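PDB 5A4A: maternal effect protein oskar, which induces the germline in Drosophila and, through this SGNH hydrolase-like OSK domain, probably binds RNA in the germ plasm. Local coordinates for residues K94-I99 with I138-K143; I85-I90 with A123-Y128. All blocks are in the same frame, centred on the assembly; numbering follows the deposited sequence.

Interaction 1: K94-I99 with I138-K143; sequences KPLVQI and IYRFNK
One face of the Phe141 ring carries the methyl CG2 of Ile99 in a CH-pi contact; Phe103, also on helix 96-112, pairs with the same ring edge-to-face. Ile99 CG2 lies 3.9 Å from the centroid of the Phe141 ring, 28° off its normal and displaced from the ring centre to the CD1-CE1 side. With CG anti to the backbone N (chi1 -179°), the ring reaches across from helix 132-148 to the start of helix 96-112. Closer to the surface, Leu96 splits its branches: CD1 rests against Phe141 CB at 4.1 Å, while CD2 lies 3.8 Å from Arg140 CB and also touches Arg140 CD. Arg140 thus lends its aliphatic stem to the contact, and its NE forms a salt bridge with Asp136 OD2 on its own helix. An alanine in place of Phe141 would probably open a gap beneath Ile99 CG2 and deprive Phe103 of its aromatic partner. Between residues 94-99 and 138-143 the contact is wholly apolar, graded from a buried Ile-Phe pair to an arginine stem at the exposed border; a polar tie between the helices lies beside it, where Lys137 NZ bonds Lys94 O.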
# COMPACT_ATOMS: atom_id res chain seq x y z
N LYS A 94 8.60 8.06 -10.58
CA LYS A 94 9.04 9.17 -9.73
C LYS A 94 10.49 8.93 -9.32
O LYS A 94 10.90 7.79 -9.10
CB LYS A 94 8.14 9.34 -8.50
CG LYS A 94 6.74 9.86 -8.82
CD LYS A 94 6.13 10.58 -7.61
CE LYS A 94 4.62 10.77 -7.77
NZ LYS A 94 4.03 11.50 -6.60
N PRO A 95 11.29 10.01 -9.25
CA PRO A 95 12.68 9.86 -8.82
C PRO A 95 12.74 9.29 -7.41
O PRO A 95 11.93 9.66 -6.56
CB PRO A 95 13.21 11.30 -8.83
CG PRO A 95 12.29 12.05 -9.74
CD PRO A 95 10.95 11.40 -9.60
N LEU A 96 13.68 8.39 -7.17
CA LEU A 96 13.85 7.79 -5.85
C LEU A 96 14.02 8.83 -4.73
O LEU A 96 13.43 8.68 -3.66
CB LEU A 96 15.02 6.80 -5.85
CG LEU A 96 15.32 6.12 -4.51
CD1 LEU A 96 14.20 5.17 -4.12
CD2 LEU A 96 16.66 5.39 -4.57
N VAL A 97 14.81 9.87 -4.97
CA VAL A 97 15.00 10.91 -3.97
C VAL A 97 13.68 11.55 -3.56
O VAL A 97 13.45 11.83 -2.39
CB VAL A 97 16.02 12.01 -4.41
CG1 VAL A 97 15.54 12.73 -5.66
CG2 VAL A 97 16.27 13.00 -3.29
N GLN A 98 12.79 11.75 -4.54
CA GLN A 98 11.49 12.34 -4.31
C GLN A 98 10.60 11.37 -3.53
O GLN A 98 9.87 11.77 -2.62
CB GLN A 98 10.87 12.67 -5.66
CG GLN A 98 9.81 13.73 -5.64
CD GLN A 98 9.27 13.96 -7.04
OE1 GLN A 98 8.27 13.38 -7.44
NE2 GLN A 98 9.97 14.80 -7.82
N ILE A 99 10.68 10.10 -3.89
CA ILE A 99 9.93 9.05 -3.20
C ILE A 99 10.31 8.99 -1.72
O ILE A 99 9.45 8.91 -0.84
CB ILE A 99 10.18 7.67 -3.88
CG1 ILE A 99 9.57 7.67 -5.29
CG2 ILE A 99 9.60 6.54 -3.06
CD1 ILE A 99 9.83 6.40 -6.08
N ILE A 138 13.07 -0.59 -6.09
CA ILE A 138 12.33 -1.33 -5.07
C ILE A 138 13.29 -1.75 -3.96
O ILE A 138 12.99 -1.61 -2.78
CB ILE A 138 11.66 -2.58 -5.67
CG1 ILE A 138 10.48 -2.17 -6.56
CG2 ILE A 138 11.18 -3.53 -4.58
CD1 ILE A 138 9.76 -3.35 -7.15
N TYR A 139 14.46 -2.25 -4.36
CA TYR A 139 15.50 -2.64 -3.41
C TYR A 139 15.91 -1.48 -2.51
O TYR A 139 15.97 -1.64 -1.29
CB TYR A 139 16.70 -3.20 -4.18
CG TYR A 139 18.00 -3.21 -3.41
CD1 TYR A 139 18.19 -4.08 -2.34
CD2 TYR A 139 19.04 -2.36 -3.76
CE1 TYR A 139 19.39 -4.08 -1.64
CE2 TYR A 139 20.23 -2.37 -3.08
CZ TYR A 139 20.40 -3.23 -2.02
OH TYR A 139 21.58 -3.23 -1.33
N ARG A 140 16.18 -0.31 -3.09
CA ARG A 140 16.63 0.84 -2.30
C ARG A 140 15.52 1.45 -1.46
O ARG A 140 15.74 1.84 -0.32
CB ARG A 140 17.26 1.90 -3.20
CG ARG A 140 18.53 1.39 -3.85
CD ARG A 140 19.21 2.43 -4.74
NE ARG A 140 20.39 1.80 -5.31
CZ ARG A 140 21.60 1.79 -4.75
NH1 ARG A 140 21.84 2.43 -3.61
NH2 ARG A 140 22.59 1.16 -5.37
N PHE A 141 14.32 1.54 -2.01
CA PHE A 141 13.22 2.10 -1.24
C PHE A 141 12.89 1.23 -0.03
O PHE A 141 12.61 1.74 1.06
CB PHE A 141 11.98 2.32 -2.11
CG PHE A 141 10.82 2.92 -1.36
CD1 PHE A 141 10.94 4.15 -0.73
CD2 PHE A 141 9.61 2.25 -1.29
CE1 PHE A 141 9.88 4.70 -0.03
CE2 PHE A 141 8.53 2.80 -0.59
CZ PHE A 141 8.67 4.02 0.03
N ASN A 142 12.94 -0.09 -0.23
CA ASN A 142 12.68 -1.02 0.86
C ASN A 142 13.72 -0.88 1.96
O ASN A 142 13.38 -0.93 3.14
CB ASN A 142 12.59 -2.47 0.38
CG ASN A 142 11.26 -2.79 -0.27
OD1 ASN A 142 10.34 -1.99 -0.23
ND2 ASN A 142 11.16 -3.98 -0.85
N LYS A 143 14.98 -0.69 1.57
CA LYS A 143 16.03 -0.43 2.56
C LYS A 143 15.77 0.88 3.29
O LYS A 143 16.02 0.98 4.51
CB LYS A 143 17.42 -0.41 1.91
CG LYS A 143 17.99 -1.79 1.64
CD LYS A 143 19.41 -1.71 1.07
CE LYS A 143 20.42 -1.30 2.13
NZ LYS A 143 21.79 -1.19 1.55

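Interaction 2: I85-I90 with A123-Y128; sequences IGSVDI and APLGNY
In the SGNH hydrolase-like alpha/beta fold of the OSK domain, two parallel neighbours of the central sheet, strands 80-84 and 116-120, each run into a loop at their C-terminal ends, and these two exits meet here: Ser87, and Ile90 from the flank, both on the short helix 87-91, meet Leu125 in the loop before helix 132-148. The run Gly86 to Asp89 probably corresponds to block III of SGNH hydrolases (Gly-x-Asn-Asp), with valine at the asparagine position. The contact is small and wholly buried. Leu125 extends its two methyls toward the helix. CD2 comes to 4.1 Å from Ser87 OG, an apolar group beside a hydroxyl, and CD1 lies 4.4 Å from Ile90 CG2, a loose touch one turn along. In Leu125, chi1 (-62°) places CG beside the backbone N and chi2 (171°) sets the branches, CD2 on Ser87 and CD1 by Ile90. Phe32 of helix 31-40 touches both Ser87 and Leu125, while Leu134 of helix 132-148 packs on both Ile90 and Leu125, so further apolar side chains complete the surroundings. Gly86 is the N-cap residue of helix 87-91; its phi of 131° would press a CB against the carbonyl O of Ile85, a backbone shape that suits glycine. Its own carbonyl O accepts from Ile90 N at 3.0 Å in the first turn of the helix. The polar link between the segments is a water that joins the serine hydroxyl to the loop backbone, giving a buried carbonyl a donor without a direct hydrogen bond between the two segments. This water lies 2.8 Å from Ser87 OG and donates a hydrogen bond to Ala123 O, also at 2.8 Å.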
# COMPACT_ATOMS: atom_id res chain seq x y z
N ILE A 85 2.76 1.32 0.71
CA ILE A 85 2.68 2.49 -0.15
C ILE A 85 4.02 2.73 -0.86
O ILE A 85 5.10 2.54 -0.27
CB ILE A 85 2.22 3.73 0.67
CG1 ILE A 85 1.62 4.83 -0.22
CG2 ILE A 85 3.34 4.28 1.56
CD1 ILE A 85 0.27 4.45 -0.84
N GLY A 86 3.95 3.11 -2.12
CA GLY A 86 5.16 3.39 -2.89
C GLY A 86 5.20 2.72 -4.25
O GLY A 86 5.92 3.19 -5.14
N SER A 87 4.47 1.62 -4.42
CA SER A 87 4.48 0.91 -5.71
C SER A 87 4.04 1.82 -6.84
O SER A 87 4.62 1.77 -7.93
CB SER A 87 3.60 -0.35 -5.70
OG SER A 87 4.16 -1.35 -4.88
N VAL A 88 3.04 2.66 -6.60
CA VAL A 88 2.53 3.54 -7.66
C VAL A 88 3.59 4.59 -8.03
O VAL A 88 3.83 4.84 -9.21
CB VAL A 88 1.21 4.23 -7.28
CG1 VAL A 88 0.71 5.10 -8.45
CG2 VAL A 88 0.14 3.20 -6.94
N ASP A 89 4.22 5.19 -7.02
CA ASP A 89 5.32 6.13 -7.26
C ASP A 89 6.39 5.51 -8.14
O ASP A 89 6.88 6.13 -9.07
CB ASP A 89 5.97 6.58 -5.95
CG ASP A 89 5.02 7.33 -5.04
OD1 ASP A 89 4.18 6.68 -4.39
OD2 ASP A 89 5.13 8.57 -4.95
N ILE A 90 6.75 4.26 -7.83
CA ILE A 90 7.81 3.58 -8.57
C ILE A 90 7.34 3.28 -9.99
O ILE A 90 8.08 3.54 -10.94
CB ILE A 90 8.28 2.31 -7.85
CG1 ILE A 90 9.07 2.73 -6.60
CG2 ILE A 90 9.14 1.45 -8.77
CD1 ILE A 90 9.63 1.59 -5.79
N ALA A 123 6.26 -5.47 -2.18
CA ALA A 123 6.40 -6.72 -2.93
C ALA A 123 7.07 -6.44 -4.27
O ALA A 123 6.97 -5.33 -4.81
CB ALA A 123 5.02 -7.36 -3.15
N PRO A 124 7.78 -7.43 -4.82
CA PRO A 124 8.31 -7.28 -6.17
C PRO A 124 7.16 -7.01 -7.15
O PRO A 124 6.07 -7.53 -6.95
CB PRO A 124 8.94 -8.64 -6.46
CG PRO A 124 8.25 -9.59 -5.51
CD PRO A 124 8.01 -8.79 -4.28
N LEU A 125 7.41 -6.19 -8.16
CA LEU A 125 6.43 -5.98 -9.23
C LEU A 125 6.69 -7.03 -10.30
O LEU A 125 7.65 -6.92 -11.07
CB LEU A 125 6.56 -4.56 -9.79
CG LEU A 125 6.29 -3.46 -8.76
CD1 LEU A 125 6.64 -2.08 -9.31
CD2 LEU A 125 4.83 -3.50 -8.31
N GLY A 126 5.86 -8.07 -10.31
CA GLY A 126 6.14 -9.26 -11.08
C GLY A 126 6.28 -9.08 -12.58
O GLY A 126 7.09 -9.76 -13.21
N ASN A 127 5.52 -8.15 -13.15
CA ASN A 127 5.62 -7.92 -14.60
C ASN A 127 6.78 -7.01 -15.00
O ASN A 127 7.03 -6.81 -16.19
CB ASN A 127 4.29 -7.40 -15.18
CG ASN A 127 3.75 -6.19 -14.43
OD1 ASN A 127 3.99 -6.02 -13.23
ND2 ASN A 127 3.01 -5.34 -15.14
N TYR A 128 7.48 -6.47 -14.01
CA TYR A 128 8.63 -5.60 -14.27
C TYR A 128 9.93 -6.29 -13.89
O TYR A 128 10.94 -5.64 -13.65
CB TYR A 128 8.50 -4.28 -13.50
CG TYR A 128 7.43 -3.37 -14.06
CD1 TYR A 128 7.73 -2.45 -15.07
CD2 TYR A 128 6.12 -3.43 -13.61
CE1 TYR A 128 6.76 -1.63 -15.59
CE2 TYR A 128 5.14 -2.61 -14.13
CZ TYR A 128 5.47 -1.71 -15.12
OH TYR A 128 4.50 -0.89 -15.64
O HOH W 1 4.43 -4.12 -4.91

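How the interactions relate
From the N terminus, the chain leaves strand 80-84 through residues 85-90 into helix 87-91, then starts helix 96-112 within 94-99, returns along strand 116-120, passes loop 123-128 and enters helix 132-148, whose middle holds 138-143. Interaction 2 closes a loop from 85-90 to 123-128 and interaction 1 one from 94-99 to 138-143, so the two closures cross. Their centres lie 11 Å apart, and Ile99 CD1 packs 3.8 Å from Ile90 CG1, joining both contacts. Phe141 CE2 also approaches Ile85 O, while Lys94 NZ forms a long, weak ion pair with Asp89 OD2. Together they tie helices 87-91, 96-112 and 132-148 to the strand exits.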